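Local coordinates for protein thiol-disulfide oxidoreductase (Bacteroides thetaiotaomicron, PDB 3FW2) that probably acts as a TlpA-like thiol-disulfide oxidoreductase, this chain being its C-terminal, thioredoxin-like domain, at residues P12-P17 and K110-Y115. Residues are numbered along the deposited sequence; the frame is centred on the assembly and turned at random.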
ATOM      1  N   PRO A  12     -12.119   0.774 -15.592  1.00 13.53           N
ATOM      2  CA  PRO A  12     -13.102   1.309 -14.633  1.00 13.14           C
ATOM      3  C   PRO A  12     -13.105   2.836 -14.536  1.00 13.20           C
ATOM      4  O   PRO A  12     -12.047   3.502 -14.685  1.00 11.20           O
ATOM      5  CB  PRO A  12     -12.663   0.704 -13.285  1.00 13.64           C
ATOM      6  CG  PRO A  12     -11.946  -0.617 -13.670  1.00 14.47           C
ATOM      7  CD  PRO A  12     -11.234  -0.240 -14.979  1.00 14.47           C
ATOM      8  N   PHE A  13     -14.279   3.401 -14.299  1.00 12.56           N
ATOM      9  CA  PHE A  13     -14.356   4.850 -14.201  1.00 13.45           C
ATOM     10  C   PHE A  13     -13.571   5.366 -13.020  1.00 13.66           C
ATOM     11  O   PHE A  13     -13.505   4.703 -11.964  1.00 14.64           O
ATOM     12  CB  PHE A  13     -15.793   5.261 -14.038  1.00 14.25           C
ATOM     13  CG  PHE A  13     -15.987   6.724 -13.939  1.00 13.85           C
ATOM     14  CD1 PHE A  13     -15.808   7.537 -15.039  1.00 16.13           C
ATOM     15  CD2 PHE A  13     -16.421   7.274 -12.762  1.00 14.98           C
ATOM     16  CE1 PHE A  13     -16.035   8.933 -14.932  1.00 15.59           C
ATOM     17  CE2 PHE A  13     -16.650   8.645 -12.664  1.00 14.68           C
ATOM     18  CZ  PHE A  13     -16.444   9.453 -13.720  1.00 14.47           C
ATOM     19  N   PHE A  14     -12.937   6.512 -13.214  1.00 12.46           N
ATOM     20  CA  PHE A  14     -12.477   7.281 -12.099  1.00 11.97           C
ATOM     21  C   PHE A  14     -12.662   8.758 -12.363  1.00 11.75           C
ATOM     22  O   PHE A  14     -12.721   9.176 -13.507  1.00 12.33           O
ATOM     23  CB  PHE A  14     -10.996   6.994 -11.782  1.00 12.36           C
ATOM     24  CG  PHE A  14     -10.091   7.377 -12.881  1.00 12.01           C
ATOM     25  CD1 PHE A  14      -9.691   6.442 -13.798  1.00 12.33           C
ATOM     26  CD2 PHE A  14      -9.594   8.709 -12.981  1.00 12.59           C
ATOM     27  CE1 PHE A  14      -8.850   6.795 -14.872  1.00 11.49           C
ATOM     28  CE2 PHE A  14      -8.779   9.061 -14.032  1.00 14.36           C
ATOM     29  CZ  PHE A  14      -8.391   8.105 -14.971  1.00 12.00           C
ATOM     30  N   SER A  15     -12.749   9.511 -11.274  1.00 12.25           N
ATOM     31  CA  SER A  15     -12.831  10.940 -11.293  1.00 11.89           C
ATOM     32  C   SER A  15     -12.219  11.423 -10.010  1.00 11.53           C
ATOM     33  O   SER A  15     -12.784  11.234  -8.939  1.00 11.75           O
ATOM     34  CB  SER A  15     -14.293  11.403 -11.385  1.00 12.34           C
ATOM     35  OG  SER A  15     -14.429  12.816 -11.266  1.00 12.58           O
ATOM     36  N   LEU A  16     -11.067  12.063 -10.130  1.00 11.03           N
ATOM     37  CA  LEU A  16     -10.179  12.331  -9.023  1.00 11.74           C
ATOM     38  C   LEU A  16      -9.636  13.740  -9.069  1.00 11.25           C
ATOM     39  O   LEU A  16      -9.259  14.219 -10.163  1.00 10.06           O
ATOM     40  CB  LEU A  16      -9.012  11.311  -9.091  1.00 12.01           C
ATOM     41  CG  LEU A  16      -9.394   9.852  -8.845  1.00 13.51           C
ATOM     42  CD1 LEU A  16      -8.278   8.857  -9.257  1.00 14.08           C
ATOM     43  CD2 LEU A  16      -9.838   9.602  -7.405  1.00 14.71           C
ATOM     44  N   PRO A  17      -9.523  14.396  -7.908  1.00 11.33           N
ATOM     45  CA  PRO A  17      -9.098  15.810  -7.906  1.00 11.87           C
ATOM     46  C   PRO A  17      -7.592  16.028  -8.016  1.00 11.52           C
ATOM     47  O   PRO A  17      -6.822  15.285  -7.382  1.00 11.70           O
ATOM     48  CB  PRO A  17      -9.596  16.309  -6.548  1.00 12.32           C
ATOM     49  CG  PRO A  17      -9.579  15.102  -5.663  1.00 13.13           C
ATOM     50  CD  PRO A  17      -9.916  13.948  -6.555  1.00 12.15           C
ATOM     51  N   LYS A 110      -9.168   0.062  -5.282  1.00 13.97           N
ATOM     52  CA  LYS A 110      -9.948  -1.141  -5.342  1.00 14.04           C
ATOM     53  C   LYS A 110     -10.366  -1.406  -6.766  1.00 13.01           C
ATOM     54  O   LYS A 110     -10.301  -2.561  -7.238  1.00 13.24           O
ATOM     55  CB  LYS A 110     -11.163  -0.991  -4.432  1.00 15.90           C
ATOM     56  CG  LYS A 110     -10.781  -0.622  -3.001  1.00 21.89           C
ATOM     57  CD  LYS A 110     -11.988  -0.602  -2.042  1.00 28.18           C
ATOM     58  CE  LYS A 110     -12.544   0.785  -1.874  1.00 31.07           C
ATOM     59  NZ  LYS A 110     -13.810   0.820  -1.058  1.00 35.03           N
ATOM     60  N   GLN A 111     -10.834  -0.387  -7.455  1.00 12.81           N
ATOM     61  CA  GLN A 111     -11.330  -0.604  -8.850  1.00 14.69           C
ATOM     62  C   GLN A 111     -10.240  -1.124  -9.792  1.00 13.70           C
ATOM     63  O   GLN A 111     -10.517  -1.943 -10.692  1.00 12.87           O
ATOM     64  CB  GLN A 111     -11.938   0.677  -9.423  1.00 15.57           C
ATOM     65  CG  GLN A 111     -13.192   1.211  -8.723  1.00 20.18           C
ATOM     66  CD  GLN A 111     -14.339   0.225  -8.799  1.00 25.70           C
ATOM     67  OE1 GLN A 111     -15.105   0.276  -9.725  1.00 31.31           O
ATOM     68  NE2 GLN A 111     -14.429  -0.701  -7.843  1.00 28.70           N
ATOM     69  N   TYR A 112      -9.002  -0.646  -9.578  1.00 12.72           N
ATOM     70  CA  TYR A 112      -7.864  -1.044 -10.403  1.00 11.87           C
ATOM     71  C   TYR A 112      -7.084  -2.226  -9.779  1.00 12.98           C
ATOM     72  O   TYR A 112      -6.028  -2.531 -10.282  1.00 13.50           O
ATOM     73  CB  TYR A 112      -6.931   0.154 -10.670  1.00 12.62           C
ATOM     74  CG  TYR A 112      -7.532   0.960 -11.778  1.00 12.12           C
ATOM     75  CD1 TYR A 112      -8.641   1.760 -11.524  1.00 10.67           C
ATOM     76  CD2 TYR A 112      -7.082   0.824 -13.103  1.00 10.88           C
ATOM     77  CE1 TYR A 112      -9.237   2.489 -12.557  1.00 10.81           C
ATOM     78  CE2 TYR A 112      -7.666   1.552 -14.144  1.00 13.76           C
ATOM     79  CZ  TYR A 112      -8.756   2.388 -13.859  1.00 13.81           C
ATOM     80  OH  TYR A 112      -9.356   3.042 -14.933  1.00 12.54           O
ATOM     81  N   SER A 113      -7.596  -2.815  -8.689  1.00 13.49           N
ATOM     82  CA  SER A 113      -6.998  -4.025  -8.056  1.00 14.84           C
ATOM     83  C   SER A 113      -5.508  -3.830  -7.816  1.00 14.80           C
ATOM     84  O   SER A 113      -4.678  -4.694  -8.151  1.00 17.23           O
ATOM     85  CB  SER A 113      -7.232  -5.255  -8.931  1.00 15.83           C
ATOM     86  OG  SER A 113      -8.641  -5.411  -9.037  1.00 19.92           O
ATOM     87  N   ILE A 114      -5.148  -2.674  -7.264  1.00 14.59           N
ATOM     88  CA  ILE A 114      -3.727  -2.331  -7.028  1.00 14.44           C
ATOM     89  C   ILE A 114      -3.248  -3.201  -5.866  1.00 15.61           C
ATOM     90  O   ILE A 114      -3.775  -3.125  -4.714  1.00 16.28           O
ATOM     91  CB  ILE A 114      -3.580  -0.835  -6.738  1.00 16.09           C
ATOM     92  CG1 ILE A 114      -4.085  -0.034  -7.923  1.00 14.13           C
ATOM     93  CG2 ILE A 114      -2.123  -0.435  -6.444  1.00 15.10           C
ATOM     94  CD1 ILE A 114      -3.377  -0.266  -9.258  1.00 14.18           C
ATOM     95  N   TYR A 115      -2.313  -4.109  -6.162  1.00 13.07           N
ATOM     96  CA  TYR A 115      -1.866  -5.009  -5.139  1.00 11.81           C
ATOM     97  C   TYR A 115      -0.548  -4.615  -4.516  1.00 11.34           C
ATOM     98  O   TYR A 115      -0.183  -5.126  -3.463  1.00 10.14           O
ATOM     99  CB  TYR A 115      -1.805  -6.438  -5.682  1.00 12.45           C
ATOM    100  CG  TYR A 115      -0.917  -6.642  -6.861  1.00 13.99           C
ATOM    101  CD1 TYR A 115       0.469  -6.806  -6.704  1.00 14.00           C
ATOM    102  CD2 TYR A 115      -1.456  -6.724  -8.162  1.00 17.23           C
ATOM    103  CE1 TYR A 115       1.314  -7.046  -7.845  1.00 15.86           C
ATOM    104  CE2 TYR A 115      -0.608  -6.918  -9.274  1.00 17.94           C
ATOM    105  CZ  TYR A 115       0.737  -7.105  -9.103  1.00 17.24           C
ATOM    106  OH  TYR A 115       1.562  -7.332 -10.186  1.00 24.30           O
TER
HETATM  107  O   HOH W   1     -15.112   2.600 -11.233  1.00 27.22           O
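The hydroxyl of Y112 donates a hydrogen bond to the backbone carbonyl of P12, with 2.7 Å between Y112 OH and P12 O. The donor lies in the carbonyl plane, on a lone pair of the oxygen, at a C=O...O angle of 138°. A second polar link runs through water 1, which donates both to F13 O (2.7 Å) and to Q111 OE1 (2.8 Å). The glutamine chain bends at chi2 (-62°), and this turn brings its amide oxygen within range of the water.

Apolar contacts accompany the direct bond. The proline lies over one face of the tyrosine ring in a CH-pi contact, P12 CD 4.2 Å from the centroid of the Y112 ring and 28° off the normal. The same pyrrolidine also reaches the helix end, where P12 CB touches Q111 CB at 3.9 Å and P12 CG, itself above the rim of the Y112 ring, lies near Q111 O. F14 turns its edge to the phenol, F14 CD1 standing 3.6 Å from Y112 OH, and the two side chains cross at about a right angle. The F14 ring also packs on L73 and I38 of the central sheet.

Y112 follows helix 107-111, which closes in a Schellman motif with S113 as the C-prime residue and S113 N bonded to K110 O. The contact thus joins the chain leading into strand 16-17 to a helix terminus of the thioredoxin fold. A phenylalanine in place of Y112 would probably leave P12 O without its phenol donor and the two segments without their direct hydrogen bond. One phenol therefore serves both chemistries, its ring carrying the proline while the hydroxyl of this buried tyrosine finds an acceptor in the same residue's backbone.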